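Side-chain contacts in Non-sulfated chondroitin lyase E66 (Autographa californica nucleopolyhedrovirus, PDB 3VSN), which is a chondroitin lyase of the occlusion-derived virus envelope, essential for oral infectivity, that may digest the chondroitin sulfate barrier of the host midgut: residues 286-289 with 290-294; 330-333 with 334-337; 495-498 with 499-502; 540-543 with 544-548; 568-572 with 573-577. All blocks are in the same frame, centred on the assembly; numbering follows the deposited sequence. Where two conformers were deposited one is given.

Contacts 1 and 2 are buried and touch one another, their centres about 10 Å apart: the loop of residues 286-294 packs on the hairpin of residues 330-337. Contact 3 is a surface turn, while contacts 4 and 5 are partly buried and lie at the periphery of the beta region. Contacts 2 and 5 are both antiparallel hairpins, yet the buried one closes round a serine hydroxyl, whereas the more exposed one adds a salt bridge and water. Contact 4 is a short capped helix mixing aromatic, apolar and hydroxyl groups. Contact 3 rests mainly on an asparagine amide, a serine hydroxyl and backbone groups. Contacts 4 and 5 come within about 9 Å at their nearest atoms without touching.

Contact 1: 286-289 with 290-294; sequences VGSP and EGVVV
Ser288 reaches over to the opposing arm of a tight bend and donates its hydroxyl proton to Val292, with OG 2.8 Å from Val292 O. The approach lies in the carbonyl plane, on a lone pair, and it is made possible by OG sitting between the serine's own backbone N and carbonyl carbon (chi1 67°). The same OG accepts from a water that also donates to Glu290 OE1. Glu290 folds back at chi2 (72°) and passes obliquely across Pro289, so that its carboxylate lies along the pyrrolidine ring, OE1 3.9 Å from Pro289 CD and OE2 3.9 Å from Pro289 CB. OE2 also forms a salt bridge with Arg371, which would favour the ionised carboxylate. Residues Ser288 to Gly291 form a type I beta turn, closed by Gly291 N to Ser288 O at 2.9 Å. Further from the bend the two valines meet at a slant, Val286 CG2 lying 4.1 Å from Val293 CG1, and that CG1 also lies against Val286 O at 3.4 Å. The loop follows helix 276-284 and leads toward the four-stranded sheet that starts with strand 318-322. Pro289 rests on Leu331 of strand 327-331, Val294 on Ser338 and Val340 of strand 335-340, and Tyr336 OH bonds to both Val286 O and Val294 N, tying the two arms to that strand.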
loop_
_atom_site.group_PDB
_atom_site.type_symbol
_atom_site.label_atom_id
_atom_site.label_comp_id
_atom_site.label_asym_id
_atom_site.label_seq_id
_atom_site.Cartn_x
_atom_site.Cartn_y
_atom_site.Cartn_z
ATOM N N VAL A 286 -4.809 -1.410 -3.361
ATOM C CA VAL A 286 -3.380 -1.633 -3.059
ATOM C C VAL A 286 -3.072 -2.769 -2.071
ATOM O O VAL A 286 -1.968 -3.311 -2.082
ATOM C CB VAL A 286 -2.660 -0.337 -2.582
ATOM C CG1 VAL A 286 -2.820 0.795 -3.591
ATOM C CG2 VAL A 286 -3.138 0.093 -1.196
ATOM N N GLY A 287 -4.037 -3.128 -1.228
ATOM C CA GLY A 287 -3.775 -4.063 -0.135
ATOM C C GLY A 287 -4.097 -5.516 -0.420
ATOM O O GLY A 287 -4.512 -5.868 -1.525
ATOM N N SER A 288 -3.901 -6.356 0.594
ATOM C CA SER A 288 -4.241 -7.777 0.537
ATOM C C SER A 288 -4.460 -8.284 1.962
ATOM O O SER A 288 -3.932 -7.696 2.907
ATOM C CB SER A 288 -3.133 -8.583 -0.150
ATOM O OG SER A 288 -1.944 -8.587 0.619
ATOM N N PRO A 289 -5.239 -9.372 2.126
ATOM C CA PRO A 289 -5.517 -9.885 3.471
ATOM C C PRO A 289 -4.252 -10.223 4.267
ATOM O O PRO A 289 -4.234 -10.052 5.486
ATOM C CB PRO A 289 -6.336 -11.150 3.198
ATOM C CG PRO A 289 -7.007 -10.875 1.894
ATOM C CD PRO A 289 -5.980 -10.123 1.096
ATOM N N GLU A 290 -3.206 -10.677 3.579
ATOM C CA GLU A 290 -1.947 -11.044 4.237
ATOM C C GLU A 290 -1.105 -9.835 4.656
ATOM O O GLU A 290 -0.113 -9.984 5.374
ATOM C CB GLU A 290 -1.122 -11.992 3.350
ATOM C CG GLU A 290 -1.738 -13.376 3.146
ATOM C CD GLU A 290 -2.967 -13.361 2.246
ATOM O OE1 GLU A 290 -3.005 -12.562 1.286
ATOM O OE2 GLU A 290 -3.906 -14.144 2.498
ATOM N N GLY A 291 -1.489 -8.643 4.207
ATOM C CA GLY A 291 -0.756 -7.422 4.547
ATOM C C GLY A 291 0.291 -7.017 3.520
ATOM O O GLY A 291 1.003 -6.025 3.706
ATOM N N VAL A 292 0.389 -7.787 2.439
ATOM C CA VAL A 292 1.290 -7.466 1.332
ATOM C C VAL A 292 0.726 -6.300 0.514
ATOM O O VAL A 292 -0.460 -6.288 0.158
ATOM C CB VAL A 292 1.577 -8.703 0.442
ATOM C CG1 VAL A 292 2.594 -8.375 -0.644
ATOM C CG2 VAL A 292 2.095 -9.856 1.296
ATOM N N VAL A 293 1.586 -5.313 0.255
ATOM C CA VAL A 293 1.216 -4.094 -0.460
ATOM C C VAL A 293 2.351 -3.707 -1.403
ATOM O O VAL A 293 3.523 -3.730 -1.016
ATOM C CB VAL A 293 0.965 -2.905 0.502
ATOM C CG1 VAL A 293 0.412 -1.705 -0.257
ATOM C CG2 VAL A 293 0.008 -3.285 1.623
ATOM N N VAL A 294 1.999 -3.346 -2.634
ATOM C CA VAL A 294 2.980 -2.900 -3.631
ATOM C C VAL A 294 3.848 -1.767 -3.057
ATOM O O VAL A 294 3.320 -0.807 -2.494
ATOM C CB VAL A 294 2.297 -2.510 -4.975
ATOM C CG1 VAL A 294 1.509 -1.210 -4.863
ATOM C CG2 VAL A 294 3.318 -2.436 -6.109
HETATM O O HOH W 1 -1.163 -11.251 -0.226
#

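Contact 2: 330-333 with 334-337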
loop_
_atom_site.group_PDB
_atom_site.type_symbol
_atom_site.label_atom_id
_atom_site.label_comp_id
_atom_site.label_asym_id
_atom_site.label_seq_id
_atom_site.Cartn_x
_atom_site.Cartn_y
_atom_site.Cartn_z
ATOM N N LYS A 330 -4.143 -7.078 -8.640
ATOM C CA LYS A 330 -4.940 -8.290 -8.712
ATOM C C LYS A 330 -4.772 -9.098 -7.443
ATOM O O LYS A 330 -3.649 -9.340 -6.991
ATOM C CB LYS A 330 -4.553 -9.130 -9.935
ATOM C CG LYS A 330 -5.272 -10.471 -10.025
ATOM C CD LYS A 330 -4.907 -11.195 -11.309
ATOM C CE LYS A 330 -5.277 -12.669 -11.254
ATOM N NZ LYS A 330 -6.744 -12.926 -11.326
ATOM N N LEU A 331 -5.900 -9.497 -6.867
ATOM C CA LEU A 331 -5.905 -10.444 -5.770
ATOM C C LEU A 331 -6.690 -11.667 -6.216
ATOM O O LEU A 331 -7.883 -11.574 -6.505
ATOM C CB LEU A 331 -6.523 -9.833 -4.503
ATOM C CG LEU A 331 -6.468 -10.741 -3.266
ATOM C CD1 LEU A 331 -5.055 -10.811 -2.698
ATOM C CD2 LEU A 331 -7.459 -10.281 -2.204
ATOM N N SER A 332 -6.005 -12.804 -6.293
ATOM C CA SER A 332 -6.649 -14.054 -6.645
ATOM C C SER A 332 -6.612 -15.006 -5.452
ATOM O O SER A 332 -6.157 -14.635 -4.363
ATOM C CB SER A 332 -5.971 -14.683 -7.869
ATOM O OG SER A 332 -4.744 -15.302 -7.517
ATOM N N LYS A 333 -7.097 -16.226 -5.660
ATOM C CA LYS A 333 -7.023 -17.265 -4.635
ATOM C C LYS A 333 -5.571 -17.658 -4.329
ATOM O O LYS A 333 -5.280 -18.161 -3.247
ATOM C CB LYS A 333 -7.833 -18.497 -5.058
ATOM C CG LYS A 333 -9.336 -18.251 -5.144
ATOM C CD LYS A 333 -10.093 -19.483 -5.618
ATOM C CE LYS A 333 -11.565 -19.152 -5.830
ATOM N NZ LYS A 333 -12.321 -20.290 -6.423
ATOM N N THR A 334 -4.666 -17.410 -5.277
ATOM C CA THR A 334 -3.282 -17.883 -5.160
ATOM C C THR A 334 -2.218 -16.795 -5.023
ATOM O O THR A 334 -1.144 -17.050 -4.467
ATOM C CB THR A 334 -2.894 -18.811 -6.334
ATOM O OG1 THR A 334 -3.075 -18.122 -7.579
ATOM C CG2 THR A 334 -3.730 -20.093 -6.317
ATOM N N TYR A 335 -2.491 -15.592 -5.527
ATOM C CA TYR A 335 -1.484 -14.528 -5.466
ATOM C C TYR A 335 -2.010 -13.103 -5.318
ATOM O O TYR A 335 -3.187 -12.824 -5.549
ATOM C CB TYR A 335 -0.491 -14.629 -6.641
ATOM C CG TYR A 335 -0.953 -14.103 -7.994
ATOM C CD1 TYR A 335 -1.480 -14.965 -8.960
ATOM C CD2 TYR A 335 -0.814 -12.752 -8.328
ATOM C CE1 TYR A 335 -1.872 -14.495 -10.208
ATOM C CE2 TYR A 335 -1.210 -12.273 -9.569
ATOM C CZ TYR A 335 -1.734 -13.146 -10.508
ATOM O OH TYR A 335 -2.114 -12.669 -11.744
ATOM N N TYR A 336 -1.110 -12.223 -4.891
ATOM C CA TYR A 336 -1.306 -10.784 -4.948
ATOM C C TYR A 336 -0.274 -10.254 -5.932
ATOM O O TYR A 336 0.911 -10.566 -5.818
ATOM C CB TYR A 336 -1.099 -10.148 -3.563
ATOM C CG TYR A 336 -0.933 -8.638 -3.593
ATOM C CD1 TYR A 336 -2.039 -7.792 -3.544
ATOM C CD2 TYR A 336 0.334 -8.056 -3.680
ATOM C CE1 TYR A 336 -1.890 -6.411 -3.577
ATOM C CE2 TYR A 336 0.494 -6.680 -3.721
ATOM C CZ TYR A 336 -0.620 -5.861 -3.665
ATOM O OH TYR A 336 -0.463 -4.491 -3.706
ATOM N N GLY A 337 -0.724 -9.476 -6.909
ATOM C CA GLY A 337 0.184 -8.828 -7.855
ATOM C C GLY A 337 -0.221 -7.383 -8.049
ATOM O O GLY A 337 -1.408 -7.064 -8.007
#
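Ser332 holds OG between its backbone N and carbonyl carbon (chi1 77°), and Tyr335 does the same with its ring (chi1 79°), which sends the hydroxyl toward the opposing backbone and the phenol back along the neighbouring strand. Both residues stand at the end of the beta hairpin of strands 327-331 and 335-340. Ser332 OG accepts two N-H groups, from Tyr335 N at 3.0 Å and Thr334 N at 3.1 Å, so one buried side-chain oxygen satisfies successive amides of the tight connection. Lys330, with CG anti to its N and an extended chain as far as CE, crosses the Tyr335 side chain at about a right angle; its CD and CE each lie 3.2 Å from Tyr335 OH. The polar ends find partners beyond the hairpin, Lys330 NZ at Asp450 and Thr424 O, Tyr335 OH at Tyr449 O. On the other face, Leu331 CD1 lies at the ring edge of Tyr336, 4.1 Å from Tyr336 CB. Lys330 and Gly337 form the hydrogen-bonded pair, bonded in both directions. Nearer the turn, Ser332 N meets Tyr335 O nearly along the C=O axis, at 2.9 Å and with an N-H...O angle of 174°.

Contact 3: 495-498 with 499-502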
loop_
_atom_site.group_PDB
_atom_site.type_symbol
_atom_site.label_atom_id
_atom_site.label_comp_id
_atom_site.label_asym_id
_atom_site.label_seq_id
_atom_site.Cartn_x
_atom_site.Cartn_y
_atom_site.Cartn_z
ATOM N N ILE A 495 21.792 -26.003 -12.727
ATOM C CA ILE A 495 22.610 -27.181 -13.048
ATOM C C ILE A 495 21.781 -28.472 -13.022
ATOM O O ILE A 495 21.947 -29.337 -13.889
ATOM C CB ILE A 495 23.854 -27.300 -12.134
ATOM C CG1 ILE A 495 24.734 -26.039 -12.221
ATOM C CG2 ILE A 495 24.665 -28.552 -12.462
ATOM C CD1 ILE A 495 25.215 -25.678 -13.608
ATOM N N ASN A 496 20.880 -28.578 -12.043
ATOM C CA ASN A 496 19.963 -29.715 -11.948
ATOM C C ASN A 496 19.014 -29.797 -13.140
ATOM O O ASN A 496 18.552 -30.880 -13.499
ATOM C CB ASN A 496 19.163 -29.666 -10.644
ATOM C CG ASN A 496 19.953 -30.177 -9.458
ATOM O OD1 ASN A 496 20.996 -30.807 -9.620
ATOM N ND2 ASN A 496 19.455 -29.914 -8.256
ATOM N N ASN A 497 18.730 -28.648 -13.749
ATOM C CA ASN A 497 17.864 -28.574 -14.928
ATOM C C ASN A 497 18.649 -28.528 -16.246
ATOM O O ASN A 497 18.342 -27.732 -17.139
ATOM C CB ASN A 497 16.910 -27.375 -14.817
ATOM C CG ASN A 497 15.823 -27.387 -15.880
ATOM O OD1 ASN A 497 15.352 -28.447 -16.296
ATOM N ND2 ASN A 497 15.422 -26.201 -16.330
ATOM N N ASN A 498 19.661 -29.389 -16.361
ATOM C CA ASN A 498 20.497 -29.476 -17.567
ATOM C C ASN A 498 21.170 -28.146 -17.942
ATOM O O ASN A 498 21.332 -27.829 -19.118
ATOM C CB ASN A 498 19.691 -30.046 -18.745
ATOM C CG ASN A 498 19.039 -31.378 -18.412
ATOM O OD1 ASN A 498 19.699 -32.308 -17.946
ATOM N ND2 ASN A 498 17.734 -31.470 -18.640
ATOM N N ASN A 499 21.561 -27.386 -16.921
ATOM C CA ASN A 499 22.171 -26.061 -17.083
ATOM C C ASN A 499 21.228 -25.031 -17.728
ATOM O O ASN A 499 21.632 -24.248 -18.588
ATOM C CB ASN A 499 23.513 -26.148 -17.832
ATOM C CG ASN A 499 24.401 -24.943 -17.581
ATOM O OD1 ASN A 499 24.229 -24.221 -16.595
ATOM N ND2 ASN A 499 25.358 -24.723 -18.472
ATOM N N SER A 500 19.968 -25.046 -17.299
ATOM C CA SER A 500 18.975 -24.082 -17.768
ATOM C C SER A 500 18.258 -23.464 -16.579
ATOM O O SER A 500 17.864 -24.173 -15.650
ATOM C CB SER A 500 17.960 -24.763 -18.689
ATOM O OG SER A 500 16.878 -23.892 -18.968
ATOM N N SER A 501 18.088 -22.145 -16.607
ATOM C CA SER A 501 17.392 -21.454 -15.520
ATOM C C SER A 501 15.873 -21.388 -15.705
ATOM O O SER A 501 15.173 -20.830 -14.854
ATOM C CB SER A 501 17.976 -20.057 -15.290
ATOM O OG SER A 501 19.200 -20.139 -14.574
ATOM N N GLU A 502 15.366 -21.964 -16.797
ATOM C CA GLU A 502 13.917 -22.078 -16.998
ATOM C C GLU A 502 13.315 -22.853 -15.833
ATOM O O GLU A 502 13.852 -23.883 -15.425
ATOM C CB GLU A 502 13.577 -22.806 -18.306
ATOM C CG GLU A 502 14.096 -22.159 -19.587
ATOM C CD GLU A 502 13.606 -20.735 -19.800
ATOM O OE1 GLU A 502 12.470 -20.394 -19.400
ATOM O OE2 GLU A 502 14.370 -19.948 -20.392
#
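Asn497 and Ser500 are joined by two hydrogen bonds where helix 490-496 gives way to the loop before strand 504-506. One is backbone to backbone and weak, Ser500 N to Asn497 O at 3.1 Å. In the other, the side-chain amide, with CG anti to N (chi1 -170°), sends ND2 to Ser500 O at 3.2 Å; the donor stands well above the carbonyl plane and the oxygen is tilted from the amide plane, so neither group is ideally presented. ND2 also lies 2.9 Å from Glu502 O, but at an angle too poor for a bond. A further side-chain bond, Glu502 N to Ser500 OG at 3.3 Å, makes an ST turn. By van der Waals contact alone, Ile495 and Asn499 lie side by side and point the same way, with Ile495 CD1 3.5 Å from Asn499 OD1, whose own bond is to Arg494 NE. The backbone doubles back through Asn498 and Asn499, both with positive phi. Glu502 OE1 accepts from Arg513 N, linking the loop to strand 509-513. One asparagine amide and one serine hydroxyl thus bond backbone groups of the chain just after the helix, through long or tilted bonds.

Contact 4: 540-543 with 544-548; sequences ISFQ and TMYTA
Phe542 O lies against one face of the Tyr546 ring, 3.2 Å above its plane and offset toward the rim, while the Phe542 ring carries Gln543 OE1 over the centre of one face at 3.5 Å. At the edge of the phenylalanine comes Tyr546 CE2, 3.6 Å from Phe542 CD1. The two rings meet obliquely, their planes 54° apart, and the Phe542 ring is brought to this side by CG standing between backbone N and carbonyl carbon (chi1 62°). Tyr546 OH reaches on to Leu467 N. The carbonyl under the tyrosine is also a helix acceptor, taking Tyr546 N at 2.9 Å.

These groups belong to the short helix 542-546, which bridges strand 533-540 and strand 550-558 and so leads from the four-stranded sheet to a seven-stranded one. Ser541 occupies the N-cap position. Its O takes the first helical bond, from Met545 N at 3.1 Å, and its OG lies 2.8 Å from Thr544 OG1, a probable hydrogen bond. A water accepts from Ser541 N and donates to Thr544 OG1. On the buried side the Met545 side chain crosses Ile540 at about a right angle, with SD 3.7 Å from Ile540 CD1. The helix ends in a Schellman motif with Ala548, of positive phi, as its C-prime residue: Thr549 N bonds to Thr544 O and Ala548 N to Met545 O. Two hydroxyls and a water, which takes the N-H of Ser541, thus gather at the helix start, while sulfur and methyl groups seat the helix on the strands.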
loop_
_atom_site.group_PDB
_atom_site.type_symbol
_atom_site.label_atom_id
_atom_site.label_comp_id
_atom_site.label_asym_id
_atom_site.label_seq_id
_atom_site.Cartn_x
_atom_site.Cartn_y
_atom_site.Cartn_z
ATOM N N ILE A 540 21.233 -7.251 -20.811
ATOM C CA ILE A 540 20.989 -6.443 -22.005
ATOM C C ILE A 540 22.226 -5.598 -22.324
ATOM O O ILE A 540 22.821 -4.992 -21.429
ATOM C CB ILE A 540 19.724 -5.561 -21.849
ATOM C CG1 ILE A 540 19.768 -4.765 -20.530
ATOM C CG2 ILE A 540 18.469 -6.429 -21.911
ATOM C CD1 ILE A 540 18.680 -3.716 -20.376
ATOM N N SER A 541 22.620 -5.563 -23.595
ATOM C CA SER A 541 23.869 -4.892 -23.977
ATOM C C SER A 541 23.806 -3.379 -23.759
ATOM O O SER A 541 22.776 -2.754 -24.014
ATOM C CB SER A 541 24.233 -5.202 -25.430
ATOM O OG SER A 541 23.350 -4.549 -26.326
ATOM N N PHE A 542 24.909 -2.796 -23.289
ATOM C CA PHE A 542 24.974 -1.342 -23.153
ATOM C C PHE A 542 24.782 -0.649 -24.505
ATOM O O PHE A 542 24.206 0.434 -24.560
ATOM C CB PHE A 542 26.242 -0.858 -22.419
ATOM C CG PHE A 542 27.540 -1.194 -23.113
ATOM C CD1 PHE A 542 28.054 -0.369 -24.114
ATOM C CD2 PHE A 542 28.276 -2.313 -22.730
ATOM C CE1 PHE A 542 29.260 -0.674 -24.742
ATOM C CE2 PHE A 542 29.482 -2.623 -23.354
ATOM C CZ PHE A 542 29.973 -1.802 -24.360
ATOM N N GLN A 543 25.225 -1.292 -25.589
ATOM C CA GLN A 543 25.042 -0.741 -26.943
ATOM C C GLN A 543 23.569 -0.525 -27.296
ATOM O O GLN A 543 23.205 0.525 -27.835
ATOM C CB GLN A 543 25.704 -1.621 -28.015
ATOM C CG GLN A 543 27.226 -1.653 -27.971
ATOM C CD GLN A 543 27.767 -2.770 -27.099
ATOM O OE1 GLN A 543 27.085 -3.263 -26.199
ATOM N NE2 GLN A 543 29.008 -3.174 -27.363
ATOM N N THR A 544 22.731 -1.520 -27.003
ATOM C CA THR A 544 21.295 -1.414 -27.310
ATOM C C THR A 544 20.583 -0.462 -26.348
ATOM O O THR A 544 19.611 0.192 -26.725
ATOM C CB THR A 544 20.574 -2.784 -27.340
ATOM O OG1 THR A 544 20.759 -3.459 -26.090
ATOM C CG2 THR A 544 21.102 -3.657 -28.490
ATOM N N MET A 545 21.066 -0.386 -25.110
ATOM C CA MET A 545 20.552 0.597 -24.157
ATOM C C MET A 545 20.852 2.020 -24.625
ATOM O O MET A 545 20.024 2.915 -24.464
ATOM C CB MET A 545 21.117 0.362 -22.754
ATOM C CG MET A 545 20.642 -0.940 -22.122
ATOM S SD MET A 545 21.543 -1.320 -20.613
ATOM C CE MET A 545 20.658 -0.312 -19.426
ATOM N N TYR A 546 22.020 2.222 -25.229
ATOM C CA TYR A 546 22.373 3.552 -25.740
ATOM C C TYR A 546 21.472 3.996 -26.888
ATOM O O TYR A 546 21.227 5.187 -27.056
ATOM C CB TYR A 546 23.846 3.630 -26.161
ATOM C CG TYR A 546 24.833 3.498 -25.025
ATOM C CD1 TYR A 546 24.435 3.653 -23.692
ATOM C CD2 TYR A 546 26.178 3.242 -25.284
ATOM C CE1 TYR A 546 25.343 3.528 -22.653
ATOM C CE2 TYR A 546 27.092 3.120 -24.252
ATOM C CZ TYR A 546 26.672 3.264 -22.944
ATOM O OH TYR A 546 27.584 3.145 -21.923
ATOM N N THR A 547 20.975 3.036 -27.660
ATOM C CA THR A 547 20.077 3.329 -28.785
ATOM C C THR A 547 18.590 3.209 -28.410
ATOM O O THR A 547 17.708 3.320 -29.271
ATOM C CB THR A 547 20.397 2.436 -29.999
ATOM O OG1 THR A 547 20.318 1.059 -29.611
ATOM C CG2 THR A 547 21.803 2.732 -30.521
ATOM N N ALA A 548 18.325 3.002 -27.120
ATOM C CA ALA A 548 16.970 2.792 -26.596
ATOM C C ALA A 548 16.228 1.695 -27.361
ATOM O O ALA A 548 15.080 1.874 -27.772
ATOM C CB ALA A 548 16.173 4.101 -26.571
HETATM O O HOH W 2 20.137 -6.136 -25.477
#

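Contact 5: 568-572 with 573-577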
loop_
_atom_site.group_PDB
_atom_site.type_symbol
_atom_site.label_atom_id
_atom_site.label_comp_id
_atom_site.label_asym_id
_atom_site.label_seq_id
_atom_site.Cartn_x
_atom_site.Cartn_y
_atom_site.Cartn_z
ATOM N N PHE A 568 3.401 -12.643 -29.283
ATOM C CA PHE A 568 3.731 -12.459 -30.690
ATOM C C PHE A 568 3.913 -10.991 -31.008
ATOM O O PHE A 568 3.198 -10.137 -30.475
ATOM C CB PHE A 568 2.620 -13.014 -31.588
ATOM C CG PHE A 568 2.242 -14.442 -31.293
ATOM C CD1 PHE A 568 2.947 -15.495 -31.865
ATOM C CD2 PHE A 568 1.167 -14.732 -30.456
ATOM C CE1 PHE A 568 2.597 -16.811 -31.600
ATOM C CE2 PHE A 568 0.809 -16.048 -30.190
ATOM C CZ PHE A 568 1.524 -17.088 -30.765
ATOM N N ARG A 569 4.885 -10.707 -31.868
ATOM C CA ARG A 569 5.019 -9.394 -32.477
ATOM C C ARG A 569 4.255 -9.473 -33.801
ATOM O O ARG A 569 4.695 -10.144 -34.740
ATOM C CB ARG A 569 6.494 -9.059 -32.701
ATOM C CG ARG A 569 6.744 -7.702 -33.340
ATOM C CD ARG A 569 8.136 -7.629 -33.942
ATOM N NE ARG A 569 8.276 -6.497 -34.861
ATOM C CZ ARG A 569 8.029 -6.544 -36.168
ATOM N NH1 ARG A 569 7.622 -7.671 -36.740
ATOM N NH2 ARG A 569 8.188 -5.453 -36.909
ATOM N N VAL A 570 3.101 -8.813 -33.863
ATOM C CA VAL A 570 2.203 -8.954 -35.016
ATOM C C VAL A 570 2.441 -7.869 -36.067
ATOM O O VAL A 570 1.911 -6.760 -35.963
ATOM C CB VAL A 570 0.711 -9.007 -34.594
ATOM C CG1 VAL A 570 -0.192 -9.229 -35.806
ATOM C CG2 VAL A 570 0.484 -10.107 -33.566
ATOM N N ASN A 571 3.262 -8.204 -37.066
ATOM C CA ASN A 571 3.505 -7.362 -38.256
ATOM C C ASN A 571 4.328 -6.090 -38.049
ATOM O O ASN A 571 5.275 -5.833 -38.792
ATOM C CB ASN A 571 2.191 -7.019 -38.980
ATOM C CG ASN A 571 1.534 -8.234 -39.609
ATOM O OD1 ASN A 571 2.203 -9.209 -39.945
ATOM N ND2 ASN A 571 0.215 -8.174 -39.782
ATOM N N SER A 572 3.960 -5.287 -37.059
ATOM C CA SER A 572 4.610 -3.993 -36.874
ATOM C C SER A 572 5.253 -3.837 -35.503
ATOM O O SER A 572 4.951 -4.589 -34.562
ATOM C CB SER A 572 3.628 -2.844 -37.160
ATOM O OG SER A 572 2.380 -3.049 -36.509
ATOM N N ASP A 573 6.162 -2.866 -35.411
ATOM C CA ASP A 573 6.801 -2.501 -34.153
ATOM C C ASP A 573 5.747 -2.139 -33.116
ATOM O O ASP A 573 4.786 -1.426 -33.422
ATOM C CB ASP A 573 7.740 -1.304 -34.353
ATOM C CG ASP A 573 8.938 -1.629 -35.230
ATOM O OD1 ASP A 573 9.053 -2.780 -35.711
ATOM O OD2 ASP A 573 9.772 -0.720 -35.436
ATOM N N GLU A 574 5.943 -2.646 -31.898
ATOM C CA GLU A 574 5.111 -2.325 -30.726
ATOM C C GLU A 574 3.743 -3.009 -30.678
ATOM O O GLU A 574 3.010 -2.847 -29.705
ATOM C CB GLU A 574 4.941 -0.807 -30.539
ATOM C CG GLU A 574 6.242 -0.022 -30.491
ATOM C CD GLU A 574 6.055 1.375 -29.927
ATOM O OE1 GLU A 574 6.135 2.339 -30.717
ATOM O OE2 GLU A 574 5.821 1.510 -28.702
ATOM N N ASN A 575 3.404 -3.776 -31.712
ATOM C CA ASN A 575 2.126 -4.479 -31.757
ATOM C C ASN A 575 2.281 -5.869 -31.134
ATOM O O ASN A 575 2.579 -6.842 -31.834
ATOM C CB ASN A 575 1.616 -4.549 -33.206
ATOM C CG ASN A 575 0.125 -4.844 -33.299
ATOM O OD1 ASN A 575 -0.677 -4.374 -32.487
ATOM N ND2 ASN A 575 -0.253 -5.609 -34.312
ATOM N N ILE A 576 2.097 -5.945 -29.812
ATOM C CA ILE A 576 2.361 -7.172 -29.047
ATOM C C ILE A 576 1.083 -7.890 -28.616
ATOM O O ILE A 576 0.323 -7.387 -27.786
ATOM C CB ILE A 576 3.230 -6.899 -27.791
ATOM C CG1 ILE A 576 4.493 -6.093 -28.147
ATOM C CG2 ILE A 576 3.576 -8.203 -27.070
ATOM C CD1 ILE A 576 5.399 -6.739 -29.175
ATOM N N TYR A 577 0.884 -9.083 -29.169
ATOM C CA TYR A 577 -0.279 -9.916 -28.874
ATOM C C TYR A 577 0.104 -11.034 -27.905
ATOM O O TYR A 577 1.025 -11.810 -28.180
ATOM C CB TYR A 577 -0.851 -10.468 -30.198
ATOM C CG TYR A 577 -1.823 -11.639 -30.114
ATOM C CD1 TYR A 577 -2.781 -11.727 -29.097
ATOM C CD2 TYR A 577 -1.805 -12.639 -31.085
ATOM C CE1 TYR A 577 -3.669 -12.794 -29.037
ATOM C CE2 TYR A 577 -2.694 -13.704 -31.036
ATOM C CZ TYR A 577 -3.620 -13.779 -30.011
ATOM O OH TYR A 577 -4.501 -14.835 -29.964
HETATM O O HOH W 3 9.890 -4.774 -33.952
HETATM O O HOH W 4 2.230 -1.211 -34.186
#
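Arg569 CB starts the contact 4.4 Å from Ile576 CD1, its neighbour on the same face of the sheet. With CG anti to the backbone N, the chain then runs extended through CD to NE, heading toward the turn. A water near NE donates to Asp573 OD1 at 2.8 Å, but its distance to NE is suspiciously short, which leaves a bridge through it doubtful. Beyond CZ, NH2 makes the salt bridge to that same oxygen, 3.1 Å from Asp573 OD1 at an N-H...O angle of 176°. The acceptor lies in the guanidinium plane, at its edge, although the carboxylate itself is turned 65° against it. Ser572 O sits over one guanidinium face, 3.7 Å above the plane and toward the rim.

The pair spans the end of a beta hairpin, strands 566-569 and 575-579, closed by a type II beta turn from Ser572 to Asn575; strand 566-569 is the outermost strand of its seven-stranded sheet. In the turn, Glu574 OE2 accepts from Tyr458 OH and forms a salt bridge with Lys443. Val570 and Asn575 are bonded twice: Val570 N to Asn575 O at 2.9 Å, and Asn575 ND2 to Val570 O at 3.0 Å. The second bond lies in both the amide and the carbonyl plane, on a lone pair, while Val570 O also accepts Ser572 N and the amide ND2 also reaches Ser623 OG. On the face away from Arg569, Phe568 and Tyr577 run side by side with planes 32° apart, CD2 of Phe568 being 3.7 Å from CD2 of Tyr577. Val570 CG2 sits at the edge of the tyrosine ring, 3.6 Å from Tyr577 CB.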